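PDB 7C4C: CCHC-type domain-containing protein from Trypanosoma brucei brucei, which probably acts as an RNase D-like 3'-5' RNA exonuclease, joining a metal-dependent nuclease domain to zinc-binding CCHC knuckles that bind nucleotides. Local coordinates for residues Asp41-Cys46 / Glu186-Asp191; Val121-Val126 / Asn139-Met144. All coordinates share one frame; numbering follows the deposited sequence.

Interaction 1 of 2, residues Asp41-Cys46 / Glu186-Asp191. With MN (manganese (II) ion), chain H; MN (manganese (II) ion), chain I; 5GP (guanosine-5'-monophosphate), chain N.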
ATOM      1  N   ASP A  41       3.886  10.165  11.992  1.00 20.79           N
ATOM      2  CA  ASP A  41       2.431  10.189  12.075  1.00 26.75           C
ATOM      3  C   ASP A  41       2.036  10.949  13.342  1.00 27.00           C
ATOM      4  O   ASP A  41       2.854  11.152  14.243  1.00 30.83           O
ATOM      5  CB  ASP A  41       1.864   8.761  12.056  1.00 30.88           C
ATOM      6  CG  ASP A  41       0.379   8.713  11.737  1.00 34.67           C
ATOM      7  OD1 ASP A  41      -0.057   9.374  10.769  1.00 40.86           O
ATOM      8  OD2 ASP A  41      -0.349   7.990  12.452  1.00 32.01           O
ATOM      9  N   ILE A  42       0.774  11.373  13.400  1.00 20.66           N
ATOM     10  CA  ILE A  42       0.269  12.219  14.476  1.00 18.62           C
ATOM     11  C   ILE A  42      -1.057  11.667  14.967  1.00 21.74           C
ATOM     12  O   ILE A  42      -1.913  11.289  14.162  1.00 29.79           O
ATOM     13  CB  ILE A  42       0.095  13.676  13.998  1.00 18.36           C
ATOM     14  CG1 ILE A  42       1.457  14.296  13.724  1.00 20.32           C
ATOM     15  CG2 ILE A  42      -0.656  14.522  15.014  1.00 17.34           C
ATOM     16  CD1 ILE A  42       1.357  15.711  13.295  1.00 24.30           C
ATOM     17  N   GLU A  43      -1.228  11.607  16.278  1.00 14.83           N
ATOM     18  CA  GLU A  43      -2.531  11.372  16.880  1.00 25.52           C
ATOM     19  C   GLU A  43      -2.955  12.634  17.622  1.00 24.88           C
ATOM     20  O   GLU A  43      -2.157  13.196  18.395  1.00 20.69           O
ATOM     21  CB  GLU A  43      -2.517  10.176  17.843  1.00 27.50           C
ATOM     22  CG  GLU A  43      -2.147   8.807  17.241  1.00 35.09           C
ATOM     23  CD  GLU A  43      -3.005   8.373  16.056  1.00 42.92           C
ATOM     24  OE1 GLU A  43      -2.453   7.658  15.193  1.00 44.66           O
ATOM     25  OE2 GLU A  43      -4.208   8.727  15.978  1.00 42.58           O
ATOM     26  N   ALA A  44      -4.208  13.065  17.404  1.00 21.97           N
ATOM     27  CA  ALA A  44      -4.715  14.325  17.944  1.00 24.19           C
ATOM     28  C   ALA A  44      -6.114  14.138  18.526  1.00 24.07           C
ATOM     29  O   ALA A  44      -6.813  13.178  18.201  1.00 27.30           O
ATOM     30  CB  ALA A  44      -4.752  15.426  16.870  1.00 22.18           C
ATOM     31  N   PHE A  45      -6.531  15.091  19.373  1.00 22.79           N
ATOM     32  CA  PHE A  45      -7.889  15.079  19.916  1.00 28.08           C
ATOM     33  C   PHE A  45      -8.899  15.114  18.775  1.00 33.67           C
ATOM     34  O   PHE A  45      -8.726  15.834  17.785  1.00 32.30           O
ATOM     35  CB  PHE A  45      -8.180  16.280  20.827  1.00 24.01           C
ATOM     36  CG  PHE A  45      -7.325  16.392  22.070  1.00 27.44           C
ATOM     37  CD1 PHE A  45      -6.152  15.665  22.230  1.00 30.31           C
ATOM     38  CD2 PHE A  45      -7.705  17.274  23.085  1.00 17.69           C
ATOM     39  CE1 PHE A  45      -5.374  15.811  23.384  1.00 29.66           C
ATOM     40  CE2 PHE A  45      -6.938  17.438  24.225  1.00 22.25           C
ATOM     41  CZ  PHE A  45      -5.771  16.702  24.383  1.00 26.22           C
ATOM     42  N   CYS A  46      -9.968  14.343  18.920  1.00 36.40           N
ATOM     43  CA  CYS A  46     -11.041  14.373  17.943  1.00 40.98           C
ATOM     44  C   CYS A  46     -11.875  15.636  18.130  1.00 44.08           C
ATOM     45  O   CYS A  46     -12.054  16.125  19.253  1.00 38.23           O
ATOM     46  CB  CYS A  46     -11.896  13.112  18.069  1.00 44.77           C
ATOM     47  SG  CYS A  46     -10.905  11.592  17.847  1.00 49.37           S
ATOM     48  N   GLU A 186       0.153   0.952  21.523  1.00 23.48           N
ATOM     49  CA  GLU A 186       0.372  -0.042  20.484  1.00 25.89           C
ATOM     50  C   GLU A 186      -0.381   0.313  19.201  1.00 24.78           C
ATOM     51  O   GLU A 186       0.127   0.095  18.096  1.00 23.18           O
ATOM     52  CB  GLU A 186      -0.034  -1.422  21.007  1.00 31.92           C
ATOM     53  CG  GLU A 186      -0.012  -2.514  19.955  1.00 37.70           C
ATOM     54  CD  GLU A 186       1.366  -2.713  19.333  1.00 44.34           C
ATOM     55  OE1 GLU A 186       2.379  -2.342  19.968  1.00 50.70           O
ATOM     56  OE2 GLU A 186       1.437  -3.233  18.203  1.00 41.56           O
ATOM     57  N   TYR A 187      -1.581   0.886  19.320  1.00 29.02           N
ATOM     58  CA  TYR A 187      -2.292   1.318  18.117  1.00 29.40           C
ATOM     59  C   TYR A 187      -1.535   2.424  17.413  1.00 28.87           C
ATOM     60  O   TYR A 187      -1.472   2.463  16.174  1.00 27.89           O
ATOM     61  CB  TYR A 187      -3.703   1.812  18.452  1.00 34.84           C
ATOM     62  CG  TYR A 187      -4.356   2.494  17.266  1.00 35.64           C
ATOM     63  CD1 TYR A 187      -4.182   3.855  17.032  1.00 31.53           C
ATOM     64  CD2 TYR A 187      -5.133   1.767  16.363  1.00 38.99           C
ATOM     65  CE1 TYR A 187      -4.759   4.467  15.925  1.00 35.77           C
ATOM     66  CE2 TYR A 187      -5.724   2.378  15.264  1.00 36.80           C
ATOM     67  CZ  TYR A 187      -5.537   3.723  15.055  1.00 34.78           C
ATOM     68  OH  TYR A 187      -6.115   4.320  13.965  1.00 38.14           O
ATOM     69  N   ALA A 188      -0.997   3.366  18.192  1.00 28.10           N
ATOM     70  CA  ALA A 188      -0.331   4.521  17.610  1.00 26.32           C
ATOM     71  C   ALA A 188       1.009   4.142  17.003  1.00 26.59           C
ATOM     72  O   ALA A 188       1.462   4.786  16.051  1.00 32.29           O
ATOM     73  CB  ALA A 188      -0.155   5.597  18.675  1.00 28.02           C
ATOM     74  N   ALA A 189       1.655   3.117  17.551  1.00 27.97           N
ATOM     75  CA  ALA A 189       2.917   2.641  17.000  1.00 28.44           C
ATOM     76  C   ALA A 189       2.714   1.974  15.648  1.00 25.63           C
ATOM     77  O   ALA A 189       3.568   2.100  14.759  1.00 29.05           O
ATOM     78  CB  ALA A 189       3.584   1.666  17.981  1.00 18.45           C
ATOM     79  N   GLY A 190       1.588   1.278  15.472  1.00 21.99           N
ATOM     80  CA  GLY A 190       1.381   0.506  14.254  1.00 25.05           C
ATOM     81  C   GLY A 190       1.402   1.366  13.008  1.00 23.17           C
ATOM     82  O   GLY A 190       1.952   0.968  11.976  1.00 26.42           O
ATOM     83  N   ASP A 191       0.822   2.566  13.088  1.00 20.03           N
ATOM     84  CA  ASP A 191       0.789   3.439  11.920  1.00 31.26           C
ATOM     85  C   ASP A 191       2.199   3.754  11.417  1.00 35.01           C
ATOM     86  O   ASP A 191       2.469   3.609  10.222  1.00 42.86           O
ATOM     87  CB  ASP A 191      -0.008   4.703  12.236  1.00 33.72           C
ATOM     88  CG  ASP A 191      -1.528   4.471  12.148  1.00 49.64           C
ATOM     89  OD1 ASP A 191      -1.969   3.303  12.250  1.00 53.40           O
ATOM     90  OD2 ASP A 191      -2.295   5.448  11.974  1.00 54.93           O
TER
HETATM   91 MN    MN H 407      -2.374   7.357  13.083  1.00 39.45          MN
HETATM   92 MN    MN I 408      -1.955   9.875  10.093  1.00 41.22          MN
HETATM   93  P   5GP N 413      -4.397   8.969  11.194  1.00 59.55           P
HETATM   94  O1P 5GP N 413      -5.118   7.652  11.014  1.00 62.07           O
HETATM   95  O2P 5GP N 413      -2.996   8.845  11.753  1.00 59.18           O
HETATM   96  O3P 5GP N 413      -4.497   9.909  10.010  1.00 61.41           O
HETATM   97  O5' 5GP N 413      -5.192   9.730  12.352  1.00 57.39           O
HETATM   98  C5' 5GP N 413      -4.723  10.981  12.835  1.00 50.89           C
HETATM   99  C4' 5GP N 413      -5.763  11.732  13.632  1.00 45.46           C
HETATM  100  O4' 5GP N 413      -6.915  12.022  12.799  1.00 41.96           O
HETATM  101  C3' 5GP N 413      -6.354  11.015  14.839  1.00 42.96           C
HETATM  102  O3' 5GP N 413      -5.524  11.055  15.988  1.00 37.57           O
HETATM  103  C2' 5GP N 413      -7.681  11.736  15.030  1.00 45.95           C
HETATM  104  O2' 5GP N 413      -7.482  12.990  15.665  1.00 47.66           O
HETATM  105  C1' 5GP N 413      -8.091  11.994  13.582  1.00 46.20           C
HETATM  106  N9  5GP N 413      -8.968  10.926  13.067  1.00 48.35           N
HETATM  107  C8  5GP N 413      -8.578   9.868  12.337  1.00 46.14           C
HETATM  108  N7  5GP N 413      -9.657   9.112  12.030  1.00 44.45           N
HETATM  109  C5  5GP N 413     -10.724   9.720  12.576  1.00 48.77           C
HETATM  110  C6  5GP N 413     -12.072   9.410  12.583  1.00 50.18           C
HETATM  111  O6  5GP N 413     -12.453   8.371  11.993  1.00 49.60           O
HETATM  112  N1  5GP N 413     -12.928  10.229  13.220  1.00 51.96           N
HETATM  113  C2  5GP N 413     -12.501  11.336  13.852  1.00 51.06           C
HETATM  114  N2  5GP N 413     -13.396  12.127  14.488  1.00 47.67           N
HETATM  115  N3  5GP N 413     -11.185  11.667  13.861  1.00 53.01           N
HETATM  116  C4  5GP N 413     -10.290  10.868  13.221  1.00 50.76           C
HETATM  117  O   HOH W   1      -4.983   7.076  13.665  1.00 25.59           O
HETATM  118  O   HOH W   2      -1.121  11.015   8.545  1.00 28.59           O
HETATM  119  O   HOH W   3      -2.067  11.770  11.277  1.00 51.79           O

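Interaction 2 of 2, residues Val121-Val126 / Asn139-Met144. With 5GP (guanosine-5'-monophosphate), chain P.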
ATOM      1  N   VAL A 121      10.169  15.690   2.698  1.00 27.87           N
ATOM      2  CA  VAL A 121       8.957  14.916   2.942  1.00 24.79           C
ATOM      3  C   VAL A 121       8.664  14.057   1.723  1.00 23.27           C
ATOM      4  O   VAL A 121       8.889  14.489   0.584  1.00 15.69           O
ATOM      5  CB  VAL A 121       7.781  15.859   3.252  1.00 19.03           C
ATOM      6  CG1 VAL A 121       6.495  15.091   3.468  1.00 20.22           C
ATOM      7  CG2 VAL A 121       8.119  16.718   4.467  1.00 16.00           C
ATOM      8  N   LEU A 122       8.154  12.841   1.960  1.00 21.56           N
ATOM      9  CA  LEU A 122       7.694  11.945   0.895  1.00 19.77           C
ATOM     10  C   LEU A 122       6.407  11.283   1.369  1.00 25.57           C
ATOM     11  O   LEU A 122       6.414  10.601   2.401  1.00 26.86           O
ATOM     12  CB  LEU A 122       8.746  10.890   0.559  1.00 14.30           C
ATOM     13  CG  LEU A 122       8.257   9.794  -0.379  1.00 29.21           C
ATOM     14  CD1 LEU A 122       8.127  10.389  -1.757  1.00 23.08           C
ATOM     15  CD2 LEU A 122       9.208   8.602  -0.416  1.00 26.07           C
ATOM     16  N   ASP A 123       5.299  11.484   0.636  1.00 23.44           N
ATOM     17  CA  ASP A 123       4.001  10.949   1.055  1.00 18.28           C
ATOM     18  C   ASP A 123       3.762   9.633   0.311  1.00 18.87           C
ATOM     19  O   ASP A 123       3.648   9.619  -0.922  1.00 22.70           O
ATOM     20  CB  ASP A 123       2.891  11.974   0.806  1.00 18.42           C
ATOM     21  CG  ASP A 123       1.506  11.492   1.283  1.00 26.81           C
ATOM     22  OD1 ASP A 123       1.408  10.381   1.853  1.00 29.70           O
ATOM     23  OD2 ASP A 123       0.528  12.270   1.163  1.00 32.23           O
ATOM     24  N   LEU A 124       3.682   8.516   1.047  1.00 20.03           N
ATOM     25  CA  LEU A 124       3.599   7.223   0.354  1.00 20.52           C
ATOM     26  C   LEU A 124       2.210   6.921  -0.177  1.00 22.87           C
ATOM     27  O   LEU A 124       2.087   6.192  -1.166  1.00 23.88           O
ATOM     28  CB  LEU A 124       4.056   6.061   1.238  1.00 17.71           C
ATOM     29  CG  LEU A 124       5.474   6.213   1.796  1.00 18.08           C
ATOM     30  CD1 LEU A 124       5.707   5.201   2.921  1.00 17.30           C
ATOM     31  CD2 LEU A 124       6.474   6.039   0.702  1.00 15.54           C
ATOM     32  N   GLN A 125       1.158   7.429   0.462  1.00 23.80           N
ATOM     33  CA  GLN A 125      -0.154   7.359  -0.170  1.00 22.28           C
ATOM     34  C   GLN A 125      -0.114   8.044  -1.523  1.00 24.75           C
ATOM     35  O   GLN A 125      -0.643   7.522  -2.512  1.00 28.26           O
ATOM     36  CB  GLN A 125      -1.223   8.004   0.713  1.00 18.99           C
ATOM     37  CG  GLN A 125      -2.646   7.788   0.215  1.00 16.65           C
ATOM     38  CD  GLN A 125      -3.700   8.608   0.965  1.00 19.71           C
ATOM     39  OE1 GLN A 125      -3.655   9.833   0.954  1.00 13.77           O
ATOM     40  NE2 GLN A 125      -4.670   7.930   1.589  1.00 13.93           N
ATOM     41  N   VAL A 126       0.523   9.213  -1.585  1.00 22.87           N
ATOM     42  CA  VAL A 126       0.671   9.912  -2.856  1.00 25.58           C
ATOM     43  C   VAL A 126       1.551   9.093  -3.789  1.00 26.78           C
ATOM     44  O   VAL A 126       1.309   9.031  -5.000  1.00 25.49           O
ATOM     45  CB  VAL A 126       1.231  11.334  -2.619  1.00 21.85           C
ATOM     46  CG1 VAL A 126       1.887  11.897  -3.868  1.00 15.66           C
ATOM     47  CG2 VAL A 126       0.126  12.255  -2.136  1.00 13.83           C
ATOM     48  N   ASN A 139      -6.564   8.412 -10.085  1.00 27.16           N
ATOM     49  CA  ASN A 139      -6.041   9.364  -9.106  1.00 25.99           C
ATOM     50  C   ASN A 139      -6.672   9.180  -7.725  1.00 28.58           C
ATOM     51  O   ASN A 139      -6.747  10.130  -6.948  1.00 29.45           O
ATOM     52  CB  ASN A 139      -6.242  10.805  -9.578  1.00 23.45           C
ATOM     53  CG  ASN A 139      -7.697  11.250  -9.492  1.00 25.47           C
ATOM     54  OD1 ASN A 139      -8.598  10.457  -9.737  1.00 30.85           O
ATOM     55  ND2 ASN A 139      -7.929  12.517  -9.121  1.00 22.00           N
ATOM     56  N   ARG A 140      -7.123   7.973  -7.394  1.00 25.99           N
ATOM     57  CA  ARG A 140      -7.742   7.757  -6.095  1.00 25.31           C
ATOM     58  C   ARG A 140      -6.686   7.571  -5.008  1.00 25.13           C
ATOM     59  O   ARG A 140      -5.592   7.044  -5.244  1.00 19.81           O
ATOM     60  CB  ARG A 140      -8.672   6.547  -6.125  1.00 31.96           C
ATOM     61  CG  ARG A 140      -9.971   6.820  -6.854  1.00 45.30           C
ATOM     62  CD  ARG A 140     -10.947   5.655  -6.766  1.00 53.74           C
ATOM     63  NE  ARG A 140     -10.436   4.442  -7.413  1.00 61.08           N
ATOM     64  CZ  ARG A 140     -10.573   4.154  -8.707  1.00 60.63           C
ATOM     65  NH1 ARG A 140     -11.198   4.993  -9.521  1.00 54.30           N
ATOM     66  NH2 ARG A 140     -10.076   3.020  -9.190  1.00 63.33           N
ATOM     67  N   ARG A 141      -7.015   8.051  -3.811  1.00 23.62           N
ATOM     68  CA  ARG A 141      -6.242   7.742  -2.621  1.00 28.94           C
ATOM     69  C   ARG A 141      -6.761   6.437  -2.040  1.00 25.26           C
ATOM     70  O   ARG A 141      -7.970   6.247  -1.944  1.00 23.56           O
ATOM     71  CB  ARG A 141      -6.359   8.858  -1.580  1.00 27.38           C
ATOM     72  CG  ARG A 141      -5.552  10.097  -1.928  1.00 25.24           C
ATOM     73  CD  ARG A 141      -5.799  11.215  -0.939  1.00 19.88           C
ATOM     74  NE  ARG A 141      -5.263  12.466  -1.461  1.00 20.00           N
ATOM     75  CZ  ARG A 141      -4.063  12.955  -1.163  1.00 25.96           C
ATOM     76  NH1 ARG A 141      -3.274  12.303  -0.320  1.00 19.84           N
ATOM     77  NH2 ARG A 141      -3.656  14.104  -1.708  1.00 29.14           N
ATOM     78  N   SER A 142      -5.851   5.543  -1.671  1.00 24.89           N
ATOM     79  CA  SER A 142      -6.202   4.323  -0.962  1.00 23.08           C
ATOM     80  C   SER A 142      -5.819   4.461   0.502  1.00 21.15           C
ATOM     81  O   SER A 142      -4.855   5.153   0.844  1.00 17.90           O
ATOM     82  CB  SER A 142      -5.484   3.100  -1.543  1.00 20.07           C
ATOM     83  OG  SER A 142      -5.780   2.946  -2.913  1.00 26.75           O
ATOM     84  N   GLY A 143      -6.567   3.774   1.359  1.00 21.96           N
ATOM     85  CA  GLY A 143      -6.220   3.724   2.762  1.00 19.01           C
ATOM     86  C   GLY A 143      -5.051   2.802   3.002  1.00 22.78           C
ATOM     87  O   GLY A 143      -4.660   2.022   2.133  1.00 26.01           O
HETATM   88  N   MSE A 144      -4.476   2.914   4.197  1.00 26.61           N
HETATM   89  CA  MSE A 144      -3.311   2.120   4.569  1.00 27.33           C
HETATM   90  C   MSE A 144      -3.652   0.636   4.529  1.00 29.73           C
HETATM   91  O   MSE A 144      -2.856  -0.179   4.052  1.00 33.22           O
HETATM   92  CB  MSE A 144      -2.798   2.517   5.962  1.00 37.36           C
HETATM   93  CG  MSE A 144      -1.596   1.693   6.449  1.00 49.32           C
HETATM   94 SE   MSE A 144      -0.070   1.617   5.170  1.00 61.08          SE
HETATM   95  CE  MSE A 144       0.949   3.137   5.882  1.00 68.15           C
TER
HETATM   96  P   5GP P 415     -11.168   5.874   1.533  1.00111.92           P
HETATM   97  O1P 5GP P 415     -11.408   5.303   0.153  1.00111.59           O
HETATM   98  O2P 5GP P 415     -11.969   7.121   1.822  1.00112.70           O
HETATM   99  O3P 5GP P 415     -11.182   4.864   2.658  1.00114.46           O
HETATM  100  O5' 5GP P 415      -9.652   6.375   1.499  1.00107.73           O
HETATM  101  C5' 5GP P 415      -8.882   6.465   2.693  1.00 99.55           C
HETATM  102  C4' 5GP P 415      -7.931   7.640   2.662  1.00 91.16           C
HETATM  103  O4' 5GP P 415      -8.529   8.735   1.909  1.00 88.99           O
HETATM  104  C3' 5GP P 415      -7.570   8.247   4.018  1.00 86.74           C
HETATM  105  O3' 5GP P 415      -6.485   7.598   4.664  1.00 85.29           O
HETATM  106  C2' 5GP P 415      -7.291   9.705   3.680  1.00 84.94           C
HETATM  107  O2' 5GP P 415      -5.984   9.854   3.139  1.00 80.59           O
HETATM  108  C1' 5GP P 415      -8.318   9.960   2.577  1.00 88.70           C
HETATM  109  N9  5GP P 415      -9.623  10.408   3.120  1.00 93.06           N
HETATM  110  C8  5GP P 415     -10.823   9.949   2.713  1.00 94.33           C
HETATM  111  N7  5GP P 415     -11.810  10.557   3.411  1.00 93.82           N
HETATM  112  C5  5GP P 415     -11.219  11.415   4.269  1.00 92.79           C
HETATM  113  C6  5GP P 415     -11.718  12.297   5.217  1.00 91.20           C
HETATM  114  O6  5GP P 415     -12.954  12.382   5.385  1.00 92.24           O
HETATM  115  N1  5GP P 415     -10.869  13.043   5.940  1.00 90.97           N
HETATM  116  C2  5GP P 415      -9.539  12.954   5.765  1.00 91.82           C
HETATM  117  N2  5GP P 415      -8.688  13.714   6.504  1.00 90.97           N
HETATM  118  N3  5GP P 415      -9.030  12.103   4.847  1.00 92.28           N
HETATM  119  C4  5GP P 415      -9.846  11.325   4.084  1.00 93.22           C
HETATM  120  O   HOH W   4      -1.084  13.869   0.177  1.00 31.44           O
HETATM  121  O   HOH W   5      -2.902   5.782  -2.822  1.00 24.17           O

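Interaction 1 of 2, residues Asp41-Cys46 / Glu186-Asp191
In the two-metal site of this DEDD-type exonuclease domain, Asp41 and Glu43 of strand 37-44 meet Asp191 of helix 182-202 around one manganese ion. Asp41 OD2 and Asp191 OD2 stand only 3.2 Å apart, a closeness of carboxylates that the shared cation, 2.2 Å from Asp41 OD2, makes tolerable. Glu43 OE1 and phosphate oxygen O2P of the bound GMP also ligate this ion. With CG anti to the backbone N (chi1 -163°), Asp41 reaches both metals, its OD1 binding the second manganese at 2.1 Å; O2P joins that ion too, so carboxylate and phosphate both bridge the pair. This is the RNase H-like arrangement, in which acidic residues on a central strand and on a helix gather metals at the nucleotide's phosphate. A bend at chi2 (-55°) turns the Glu43 carboxylate to the ion. Glu43 CG lies 4.0 Å from Ala188 CB, where the small methyl lets the helix approach. Glu43 OE2 accepts a 2.7 Å hydrogen bond from O3' of the GMP, and Ala44 N donates to the same hydroxyl. Tyr187 OH, itself bonded to Gln164 and Arg156, accepts from a water that lies in the plane of the tyrosine ring.

Interaction 2 of 2, residues Val121-Val126 / Asn139-Met144
Gln125 and Arg141 bring the two backbones nearest, with CA atoms 6.6 Å apart, where edge strand 121-123 turns into helix 124-136 and faces the irregular chain 139-144. A water receives a hydrogen bond from Ser142 N and gives one to Gln125 O, tying the backbones together. The side chain of Gln125 spans the gap, and an amide suits the place because it can accept and donate at once. Both chi1 (-171°) and chi2 of Gln125 are near trans, and the extended chain carries its amide to the facing loop. Its OE1 accepts from Arg141 NH1 at 2.8 Å, in a nearly straight bond (164°) lying in the guanidinium plane, although the amide itself is turned 66° from that plane. Its NE2 donates to Ser142 O at 2.9 Å, the donor standing above the carbonyl plane, and also to ribose O2' of a bound GMP at 2.8 Å. The side chains of Arg141 and Gln125 cross at about a right angle, with Arg141 CD 3.2 Å from Gln125 OE1, while Val126 CG2 packs near NH1. Glu242 O and Asp237 hold NE and NH2, which probably fixes the guanidinium's rotation. Asp123 OD2 is linked to NH1 through a water, and this carboxylate also accepts from the backbone N of Asp102 and Cys103. Asp123 occupies the N-cap of helix 124-136, its OD1 accepting a weak capping bond from Gln125 N. The GMP beside Gln125, also bonded to Asp102, is a second one in the exonuclease domain, possibly marking part of the RNA path.

The centres of the two interactions lie about 17 Å apart, and their nearest atoms about 5 Å, without touching. Both reach the same mixed sheet: interaction 1 uses strand 37-44 in its interior, interaction 2 the edge strand 121-123, with strand 97-100 between them. Along the chain the order is 41-46, 121-126, 139-144, 186-191, so the shorter-range contact falls wholly between the two halves of the longer one. Helix 182-202 connects the surroundings, supplying Asp191 to interaction 1 and packing against Leu124 and Met144 (modelled as selenomethionine) of interaction 2. One exonuclease domain thus holds a metal-bound GMP and a second GMP nearby, consistent with a surface that handles RNA.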